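Side-chain contacts in nucleoside phosphorylase, putative (Trypanosoma brucei, PDB 3BJE), which catalyses, as a homodimer, the phosphorolysis of uridine to uracil and ribose 1-phosphate, as expected of a nucleoside phosphorylase: residues Q189-I194 against I206-A211; G60-D65 against I341-L346; C37-L42 against Y113-G118. All blocks are in the same frame, centred on the assembly; numbering follows the deposited sequence.

Contact 1: Q189-I194 against I206-A211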
loop_
_atom_site.group_PDB
_atom_site.type_symbol
_atom_site.label_atom_id
_atom_site.label_comp_id
_atom_site.label_asym_id
_atom_site.label_seq_id
_atom_site.Cartn_x
_atom_site.Cartn_y
_atom_site.Cartn_z
ATOM N N GLN A 189 0.811 -7.379 25.098
ATOM C CA GLN A 189 -0.217 -6.637 25.834
ATOM C C GLN A 189 0.373 -5.392 26.499
ATOM O O GLN A 189 -0.269 -4.328 26.529
ATOM C CB GLN A 189 -0.866 -7.518 26.898
ATOM C CG GLN A 189 -1.818 -8.550 26.338
ATOM C CD GLN A 189 -2.283 -9.528 27.382
ATOM O OE1 GLN A 189 -2.671 -9.137 28.482
ATOM N NE2 GLN A 189 -2.232 -10.815 27.055
ATOM N N GLU A 190 1.589 -5.520 27.031
ATOM C CA GLU A 190 2.273 -4.404 27.674
ATOM C C GLU A 190 2.649 -3.320 26.655
ATOM O O GLU A 190 2.455 -2.128 26.899
ATOM C CB GLU A 190 3.517 -4.913 28.414
ATOM C CG GLU A 190 4.303 -3.839 29.157
ATOM C CD GLU A 190 3.532 -3.157 30.295
ATOM O OE1 GLU A 190 2.373 -3.543 30.619
ATOM O OE2 GLU A 190 4.112 -2.210 30.865
ATOM N N ILE A 191 3.160 -3.736 25.495
ATOM C CA ILE A 191 3.455 -2.783 24.420
ATOM C C ILE A 191 2.185 -2.012 24.048
ATOM O O ILE A 191 2.196 -0.790 23.986
ATOM C CB ILE A 191 4.061 -3.486 23.165
ATOM C CG1 ILE A 191 5.479 -3.975 23.470
ATOM C CG2 ILE A 191 4.056 -2.543 21.954
ATOM C CD1 ILE A 191 6.076 -4.905 22.410
ATOM N N ARG A 192 1.092 -2.725 23.807
ATOM C CA ARG A 192 -0.139 -2.055 23.412
ATOM C C ARG A 192 -0.598 -1.073 24.489
ATOM O O ARG A 192 -1.011 0.046 24.164
ATOM C CB ARG A 192 -1.255 -3.040 23.108
ATOM C CG ARG A 192 -2.377 -2.364 22.372
ATOM C CD ARG A 192 -3.434 -3.337 21.935
ATOM N NE ARG A 192 -4.393 -2.658 21.063
ATOM C CZ ARG A 192 -5.418 -1.929 21.488
ATOM N NH1 ARG A 192 -5.660 -1.765 22.784
ATOM N NH2 ARG A 192 -6.219 -1.362 20.601
ATOM N N ARG A 193 -0.528 -1.486 25.754
ATOM C CA ARG A 193 -0.953 -0.634 26.868
ATOM C C ARG A 193 -0.128 0.652 26.892
ATOM O O ARG A 193 -0.681 1.746 27.010
ATOM C CB ARG A 193 -0.827 -1.367 28.224
ATOM C CG ARG A 193 -1.250 -0.526 29.423
ATOM C CD ARG A 193 -0.960 -1.232 30.733
ATOM N NE ARG A 193 0.452 -1.187 31.122
ATOM C CZ ARG A 193 1.017 -0.207 31.833
ATOM N NH1 ARG A 193 0.320 0.864 32.200
ATOM N NH2 ARG A 193 2.305 -0.283 32.153
ATOM N N ILE A 194 1.190 0.526 26.803
ATOM C CA ILE A 194 2.065 1.682 26.872
ATOM C C ILE A 194 1.828 2.605 25.685
ATOM O O ILE A 194 1.680 3.810 25.844
ATOM C CB ILE A 194 3.555 1.254 26.971
ATOM C CG1 ILE A 194 3.830 0.597 28.323
ATOM C CG2 ILE A 194 4.501 2.438 26.774
ATOM C CD1 ILE A 194 3.799 1.556 29.518
ATOM N N ILE A 206 -4.685 0.194 17.386
ATOM C CA ILE A 206 -3.425 -0.437 16.975
ATOM C C ILE A 206 -3.388 -1.924 17.319
ATOM O O ILE A 206 -4.094 -2.390 18.221
ATOM C CB ILE A 206 -2.198 0.264 17.581
ATOM C CG1 ILE A 206 -2.242 0.208 19.113
ATOM C CG2 ILE A 206 -2.151 1.710 17.128
ATOM C CD1 ILE A 206 -0.922 0.527 19.776
ATOM N N TYR A 207 -2.585 -2.671 16.575
ATOM C CA TYR A 207 -2.321 -4.043 16.920
ATOM C C TYR A 207 -0.822 -4.263 17.124
ATOM O O TYR A 207 -0.029 -3.336 16.974
ATOM C CB TYR A 207 -2.887 -4.995 15.890
ATOM C CG TYR A 207 -2.307 -4.935 14.502
ATOM C CD1 TYR A 207 -1.336 -5.846 14.092
ATOM C CD2 TYR A 207 -2.756 -3.998 13.578
ATOM C CE1 TYR A 207 -0.810 -5.806 12.812
ATOM C CE2 TYR A 207 -2.238 -3.949 12.286
ATOM C CZ TYR A 207 -1.265 -4.871 11.908
ATOM O OH TYR A 207 -0.772 -4.896 10.616
ATOM N N THR A 208 -0.457 -5.477 17.543
ATOM C CA THR A 208 0.932 -5.834 17.741
ATOM C C THR A 208 1.235 -7.175 17.099
ATOM O O THR A 208 0.328 -7.953 16.783
ATOM C CB THR A 208 1.270 -5.916 19.242
ATOM O OG1 THR A 208 0.418 -6.874 19.870
ATOM C CG2 THR A 208 1.094 -4.538 19.953
ATOM N N SER A 209 2.518 -7.445 16.940
ATOM C CA SER A 209 3.001 -8.780 16.568
ATOM C C SER A 209 4.461 -8.941 17.006
ATOM O O SER A 209 4.997 -8.141 17.788
ATOM C CB SER A 209 2.839 -9.010 15.058
ATOM O OG SER A 209 2.995 -10.382 14.705
ATOM N N MET A 210 5.094 -9.998 16.517
ATOM C CA MET A 210 6.480 -10.264 16.857
ATOM C C MET A 210 7.081 -11.105 15.741
ATOM O O MET A 210 6.424 -12.002 15.210
ATOM C CB MET A 210 6.563 -11.020 18.183
ATOM C CG MET A 210 7.971 -11.090 18.771
ATOM S SD MET A 210 8.111 -12.112 20.265
ATOM C CE MET A 210 7.649 -13.708 19.630
ATOM N N ALA A 211 8.322 -10.806 15.391
ATOM C CA ALA A 211 9.116 -11.681 14.522
ATOM C C ALA A 211 9.346 -13.000 15.243
ATOM O O ALA A 211 9.444 -13.045 16.479
ATOM C CB ALA A 211 10.454 -11.026 14.189
#

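Contact 2: G60-D65 against I341-L346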
loop_
_atom_site.group_PDB
_atom_site.type_symbol
_atom_site.label_atom_id
_atom_site.label_comp_id
_atom_site.label_asym_id
_atom_site.label_seq_id
_atom_site.Cartn_x
_atom_site.Cartn_y
_atom_site.Cartn_z
ATOM N N GLY A 60 22.032 -10.950 -7.586
ATOM C CA GLY A 60 23.446 -10.957 -7.956
ATOM C C GLY A 60 24.322 -11.683 -6.949
ATOM O O GLY A 60 25.427 -12.096 -7.279
ATOM N N TYR A 61 23.831 -11.834 -5.722
ATOM C CA TYR A 61 24.543 -12.564 -4.668
ATOM C C TYR A 61 24.208 -14.052 -4.645
ATOM O O TYR A 61 24.835 -14.810 -3.914
ATOM C CB TYR A 61 24.241 -11.959 -3.285
ATOM C CG TYR A 61 24.874 -10.610 -3.080
ATOM C CD1 TYR A 61 24.224 -9.456 -3.471
ATOM C CD2 TYR A 61 26.137 -10.490 -2.504
ATOM C CE1 TYR A 61 24.800 -8.207 -3.299
ATOM C CE2 TYR A 61 26.729 -9.241 -2.321
ATOM C CZ TYR A 61 26.051 -8.102 -2.719
ATOM O OH TYR A 61 26.630 -6.862 -2.549
ATOM N N PHE A 62 23.213 -14.481 -5.427
ATOM C CA PHE A 62 22.916 -15.898 -5.538
ATOM C C PHE A 62 24.085 -16.612 -6.201
ATOM O O PHE A 62 24.871 -16.007 -6.934
ATOM C CB PHE A 62 21.643 -16.152 -6.358
ATOM C CG PHE A 62 20.355 -15.641 -5.716
ATOM C CD1 PHE A 62 20.321 -15.155 -4.415
ATOM C CD2 PHE A 62 19.161 -15.701 -6.432
ATOM C CE1 PHE A 62 19.131 -14.701 -3.859
ATOM C CE2 PHE A 62 17.976 -15.262 -5.873
ATOM C CZ PHE A 62 17.959 -14.771 -4.588
ATOM N N ASP A 63 24.188 -17.903 -5.933
ATOM C CA ASP A 63 25.214 -18.749 -6.527
ATOM C C ASP A 63 25.224 -18.599 -8.051
ATOM O O ASP A 63 24.173 -18.446 -8.667
ATOM C CB ASP A 63 24.959 -20.212 -6.159
ATOM C CG ASP A 63 24.982 -20.463 -4.661
ATOM O OD1 ASP A 63 25.694 -19.731 -3.945
ATOM O OD2 ASP A 63 24.307 -21.420 -4.220
ATOM N N LYS A 64 26.414 -18.631 -8.645
ATOM C CA LYS A 64 26.578 -18.388 -10.079
ATOM C C LYS A 64 25.686 -19.323 -10.900
ATOM O O LYS A 64 25.654 -20.533 -10.665
ATOM C CB LYS A 64 28.058 -18.509 -10.470
ATOM C CG LYS A 64 28.348 -18.446 -11.976
ATOM C CD LYS A 64 29.871 -18.383 -12.248
ATOM C CE LYS A 64 30.264 -18.879 -13.649
ATOM N NZ LYS A 64 30.395 -20.377 -13.793
ATOM N N ASP A 65 24.948 -18.732 -11.841
ATOM C CA ASP A 65 24.058 -19.453 -12.766
ATOM C C ASP A 65 22.951 -20.254 -12.081
ATOM O O ASP A 65 22.393 -21.181 -12.670
ATOM C CB ASP A 65 24.876 -20.344 -13.709
ATOM C CG ASP A 65 25.843 -19.541 -14.567
ATOM O OD1 ASP A 65 25.484 -18.399 -14.937
ATOM O OD2 ASP A 65 26.949 -20.042 -14.852
ATOM N N ILE A 341 24.371 -10.430 4.976
ATOM C CA ILE A 341 23.952 -10.805 6.322
ATOM C C ILE A 341 22.584 -11.510 6.304
ATOM O O ILE A 341 22.399 -12.523 6.981
ATOM C CB ILE A 341 23.907 -9.557 7.250
ATOM C CG1 ILE A 341 25.328 -9.137 7.634
ATOM C CG2 ILE A 341 23.048 -9.807 8.484
ATOM C CD1 ILE A 341 25.434 -7.723 8.180
ATOM N N ILE A 342 21.628 -10.954 5.563
ATOM C CA ILE A 342 20.279 -11.539 5.511
ATOM C C ILE A 342 20.247 -12.876 4.757
ATOM O O ILE A 342 19.521 -13.786 5.154
ATOM C CB ILE A 342 19.242 -10.544 4.942
ATOM C CG1 ILE A 342 19.098 -9.352 5.892
ATOM C CG2 ILE A 342 17.886 -11.228 4.758
ATOM C CD1 ILE A 342 18.629 -9.751 7.274
ATOM N N LEU A 343 21.032 -13.007 3.689
ATOM C CA LEU A 343 21.129 -14.294 2.988
ATOM C C LEU A 343 21.702 -15.347 3.931
ATOM O O LEU A 343 21.202 -16.481 4.004
ATOM C CB LEU A 343 21.965 -14.163 1.714
ATOM C CG LEU A 343 21.231 -13.504 0.534
ATOM C CD1 LEU A 343 22.193 -13.053 -0.575
ATOM C CD2 LEU A 343 20.153 -14.425 -0.038
ATOM N N GLU A 344 22.748 -14.975 4.668
ATOM C CA GLU A 344 23.344 -15.880 5.639
ATOM C C GLU A 344 22.321 -16.292 6.690
ATOM O O GLU A 344 22.217 -17.466 7.033
ATOM C CB GLU A 344 24.555 -15.251 6.316
ATOM C CG GLU A 344 25.756 -15.092 5.387
ATOM C CD GLU A 344 26.487 -16.393 5.090
ATOM O OE1 GLU A 344 26.500 -17.296 5.953
ATOM O OE2 GLU A 344 27.063 -16.491 3.990
ATOM N N ALA A 345 21.572 -15.322 7.205
ATOM C CA ALA A 345 20.611 -15.602 8.265
ATOM C C ALA A 345 19.508 -16.506 7.749
ATOM O O ALA A 345 19.069 -17.421 8.441
ATOM C CB ALA A 345 20.016 -14.281 8.832
ATOM N N LEU A 346 19.091 -16.247 6.516
ATOM C CA LEU A 346 17.977 -16.941 5.912
ATOM C C LEU A 346 18.288 -18.428 5.713
ATOM O O LEU A 346 17.480 -19.280 6.065
ATOM C CB LEU A 346 17.637 -16.287 4.573
ATOM C CG LEU A 346 16.389 -16.826 3.879
ATOM C CD1 LEU A 346 15.136 -16.634 4.747
ATOM C CD2 LEU A 346 16.185 -16.175 2.502
#

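Contact 3: C37-L42 against Y113-G118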
loop_
_atom_site.group_PDB
_atom_site.type_symbol
_atom_site.label_atom_id
_atom_site.label_comp_id
_atom_site.label_asym_id
_atom_site.label_seq_id
_atom_site.Cartn_x
_atom_site.Cartn_y
_atom_site.Cartn_z
ATOM N N CYS A 37 4.264 -16.064 -10.116
ATOM C CA CYS A 37 5.149 -17.169 -9.782
ATOM C C CYS A 37 4.308 -18.431 -9.685
ATOM O O CYS A 37 3.143 -18.371 -9.289
ATOM C CB CYS A 37 5.816 -16.868 -8.444
ATOM S SG CYS A 37 7.026 -18.057 -7.911
ATOM N N LYS A 38 4.879 -19.562 -10.098
ATOM C CA LYS A 38 4.185 -20.854 -10.037
ATOM C C LYS A 38 4.690 -21.601 -8.817
ATOM O O LYS A 38 5.776 -21.300 -8.324
ATOM C CB LYS A 38 4.466 -21.671 -11.306
ATOM C CG LYS A 38 4.256 -20.899 -12.593
ATOM C CD LYS A 38 4.305 -21.813 -13.811
ATOM C CE LYS A 38 4.256 -21.008 -15.103
ATOM N NZ LYS A 38 5.577 -20.377 -15.393
ATOM N N SER A 39 3.935 -22.588 -8.332
ATOM C CA SER A 39 4.328 -23.301 -7.101
ATOM C C SER A 39 5.776 -23.798 -7.151
ATOM O O SER A 39 6.528 -23.641 -6.187
ATOM C CB SER A 39 3.418 -24.489 -6.828
ATOM O OG SER A 39 2.102 -24.076 -6.491
ATOM N N ASP A 40 6.159 -24.398 -8.276
ATOM C CA ASP A 40 7.468 -25.040 -8.362
ATOM C C ASP A 40 8.619 -24.060 -8.571
ATOM O O ASP A 40 9.776 -24.472 -8.614
ATOM C CB ASP A 40 7.496 -26.188 -9.396
ATOM C CG ASP A 40 7.381 -25.730 -10.850
ATOM O OD1 ASP A 40 7.241 -24.527 -11.148
ATOM O OD2 ASP A 40 7.426 -26.625 -11.727
ATOM N N GLU A 41 8.293 -22.776 -8.700
ATOM C CA GLU A 41 9.289 -21.718 -8.859
ATOM C C GLU A 41 9.602 -20.951 -7.589
ATOM O O GLU A 41 10.470 -20.105 -7.609
ATOM C CB GLU A 41 8.813 -20.706 -9.889
ATOM C CG GLU A 41 8.688 -21.299 -11.256
ATOM C CD GLU A 41 8.130 -20.326 -12.278
ATOM O OE1 GLU A 41 7.278 -19.485 -11.918
ATOM O OE2 GLU A 41 8.558 -20.421 -13.446
ATOM N N LEU A 42 8.882 -21.235 -6.505
ATOM C CA LEU A 42 8.993 -20.471 -5.271
ATOM C C LEU A 42 9.703 -21.309 -4.208
ATOM O O LEU A 42 9.260 -22.414 -3.901
ATOM C CB LEU A 42 7.594 -20.098 -4.787
ATOM C CG LEU A 42 7.498 -19.311 -3.477
ATOM C CD1 LEU A 42 8.206 -17.981 -3.634
ATOM C CD2 LEU A 42 6.017 -19.138 -3.116
ATOM N N TYR A 113 -1.939 -24.623 -1.732
ATOM C CA TYR A 113 -3.010 -25.059 -2.624
ATOM C C TYR A 113 -2.410 -25.939 -3.714
ATOM O O TYR A 113 -1.581 -25.486 -4.512
ATOM C CB TYR A 113 -3.794 -23.889 -3.233
ATOM C CG TYR A 113 -4.998 -24.365 -4.019
ATOM C CD1 TYR A 113 -6.096 -24.911 -3.374
ATOM C CD2 TYR A 113 -5.015 -24.315 -5.412
ATOM C CE1 TYR A 113 -7.191 -25.361 -4.084
ATOM C CE2 TYR A 113 -6.116 -24.771 -6.136
ATOM C CZ TYR A 113 -7.192 -25.293 -5.460
ATOM O OH TYR A 113 -8.284 -25.755 -6.160
ATOM N N ASP A 114 -2.795 -27.212 -3.700
ATOM C CA ASP A 114 -2.343 -28.163 -4.700
ATOM C C ASP A 114 -3.210 -28.010 -5.949
ATOM O O ASP A 114 -4.350 -28.491 -5.995
ATOM C CB ASP A 114 -2.410 -29.581 -4.123
ATOM C CG ASP A 114 -1.868 -30.619 -5.063
ATOM O OD1 ASP A 114 -1.725 -30.330 -6.267
ATOM O OD2 ASP A 114 -1.600 -31.738 -4.587
ATOM N N MET A 115 -2.671 -27.293 -6.936
ATOM C CA MET A 115 -3.424 -26.962 -8.137
ATOM C C MET A 115 -3.713 -28.213 -8.956
ATOM O O MET A 115 -4.771 -28.318 -9.579
ATOM C CB MET A 115 -2.672 -25.922 -8.975
ATOM C CG MET A 115 -2.755 -24.538 -8.374
ATOM S SD MET A 115 -1.617 -23.364 -9.127
ATOM C CE MET A 115 -1.484 -22.135 -7.814
ATOM N N GLU A 116 -2.769 -29.153 -8.936
ATOM C CA GLU A 116 -2.878 -30.415 -9.681
ATOM C C GLU A 116 -4.091 -31.226 -9.194
ATOM O O GLU A 116 -4.789 -31.855 -9.989
ATOM C CB GLU A 116 -1.579 -31.212 -9.489
ATOM C CG GLU A 116 -1.225 -32.187 -10.590
ATOM C CD GLU A 116 -0.096 -33.142 -10.187
ATOM O OE1 GLU A 116 0.697 -32.791 -9.274
ATOM O OE2 GLU A 116 -0.003 -34.239 -10.789
ATOM N N ARG A 117 -4.348 -31.182 -7.886
ATOM C CA ARG A 117 -5.429 -31.971 -7.265
ATOM C C ARG A 117 -6.661 -31.146 -6.885
ATOM O O ARG A 117 -7.708 -31.709 -6.547
ATOM C CB ARG A 117 -4.896 -32.700 -6.030
ATOM C CG ARG A 117 -3.978 -33.841 -6.394
ATOM C CD ARG A 117 -3.347 -34.513 -5.192
ATOM N NE ARG A 117 -2.389 -35.524 -5.639
ATOM C CZ ARG A 117 -1.181 -35.257 -6.139
ATOM N NH1 ARG A 117 -0.728 -34.004 -6.234
ATOM N NH2 ARG A 117 -0.406 -36.263 -6.532
ATOM N N GLY A 118 -6.533 -29.820 -6.959
ATOM C CA GLY A 118 -7.616 -28.904 -6.611
ATOM C C GLY A 118 -8.031 -28.971 -5.152
ATOM O O GLY A 118 -9.221 -29.030 -4.840
HETATM O O HOH W 1 0.280 -26.477 -7.032
#

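Contact 1: Q189-I194 against I206-A211
R192 reaches from helix 186-198 to the backbone of I206, just ahead of strand 207-210, in the nucleoside phosphorylase fold, where helices pack around a central mixed β-structure. Its NE gives the I206 carbonyl a nearly straight hydrogen bond, NE to O 2.9 Å with 164° at the hydrogen. The oxygen sits at the edge of the guanidinium, close to its plane, while the donor stands 34° off the carbonyl plane. A second bond from NH2 to the same oxygen is weak, and the stronger partner of NH2 is the carboxylate of D205, in a salt bridge. The guanidinium is thus held at a backbone acceptor and an acid that follow each other in the chain. CG lies anti to the backbone N of R192 (chi1 -165°) and the chain stays extended as far as NE, which carries the charged end past the I206 side chain; CG of R192 passes CD1 of I206 at 4.1 Å.

Beside this polar grip the contact is apolar and buried, with I191 also packing on strand 161-169 and on F279 and L281. T208 divides its two branches: OG1 is hydrogen-bonded to the side-chain amide of Q188, one turn before R192, and the methyl serves the helix, CG2 of T208 resting 4.1 Å from CG2 of I191.

Contact 2: G60-D65 against I341-L346
L343 spreads its two methyls over neighbouring residues of the 60-65 loop, and everything that passes directly between the segments is apolar. CD1 meets Y61 at the root of its side chain, 3.6 Å from CB, and lies oblique to the ring. CD2 goes to F62, 4.0 Å from CE1, and approaches that ring at its edge, near the ring plane, so this is methyl-to-edge packing with no stacking on the face. The F62 and L343 side chains cross at about a right angle. F62 starts out from the backbone away from the helix, yet its ring swings back far enough for CE1 to touch; Y61 does the reverse, setting out toward the helix before its ring runs off to K336 and I339, earlier on the same helix. With CG of L343 anti to the carbonyl carbon (chi1 -77°), the fork faces the loop, and the residue also packs on I47.

In the fold, the contact sets the loop between helix 54-59 and strand 69-73 against the long C-terminal helix 329-348 of the phosphorylase domain. I342 and L346 of the same helix pack on strands 45-49 and 142-151 of the β-core, and I341 and A345 meet helix 213-228.

The polar groups of D63 and E344 find partners outside the two segments. D63 is tied to the hairpin between strands 76-83 and 86-92: OD1 takes the backbone N of K84, and OD2 takes the backbone N of G85 and bonds to the hydroxyl of T82. E344 turns its OE2 to K84 in a salt bridge and to the hydroxyl of Y83.

Contact 3: C37-L42 against Y113-G118
A single water does most of the joining between S39 and M115, whose segments barely touch. It gives a hydrogen bond to OG of S39 and accepts one from the backbone N of M115, each 3.1 Å long, and so spans two segments whose nearest CA atoms, those of S39 and D114, are 8.6 Å apart. Direct packing is slight: the terminal methyl CE of M115 comes within 4.3 Å of OG of S39, at the end of a side chain extended through SD (chi3 -158°). This is a surface contact between the short 3-10 turn 39-41, which leads into strand 45-49 of the phosphorylase fold, and the chain just after helix 97-112. L110 near the end of that helix connects the two: its carbonyl is hydrogen-bonded to OG of S39, and its side chain packs against M115. The serine hydroxyl therefore has both the helix carbonyl and the water as partners, which restrains its direction.

Each segment is also braced internally. On the 3-10 turn, E41 folds back so that OE1 takes the backbone N of K38 at 3.0 Å, approached on the anti side, somewhat out of the carboxylate plane, while OE2 forms a salt bridge with NZ of the same lysine.

D114 points away from S39 and organises the turn on its own side. Its OD1 receives the backbone N of R117, three residues on, in an Asx motif, from well above the carboxylate plane. The guanidinium of R117 then closes back on the other oxygen, with E116 as a further, longer ionic partner: NH1 of R117 lies 2.9 Å from OD2 of D114, on its syn lone pair.

How the contacts relate
The three contacts are separate patches of one subunit, and none touches another. Contact 1 and contact 2 lie on opposite sides of the chain's centre, about 32 Å apart between centres, although contact 1 is nested in the sequence loop that contact 2 closes. Contacts 2 and 3 are closer, about 25 Å between centres and about 9 Å between nearest atoms, and their segments alternate along the chain; segment 37-42 of contact 3 leads toward strand 45-49, on which L343 of contact 2 packs through I47. Contact 3 closes before contact 1 opens, and their centres are about 35 Å apart. All three lie away from the ribose 1-phosphate and uracil pockets and the calcium site.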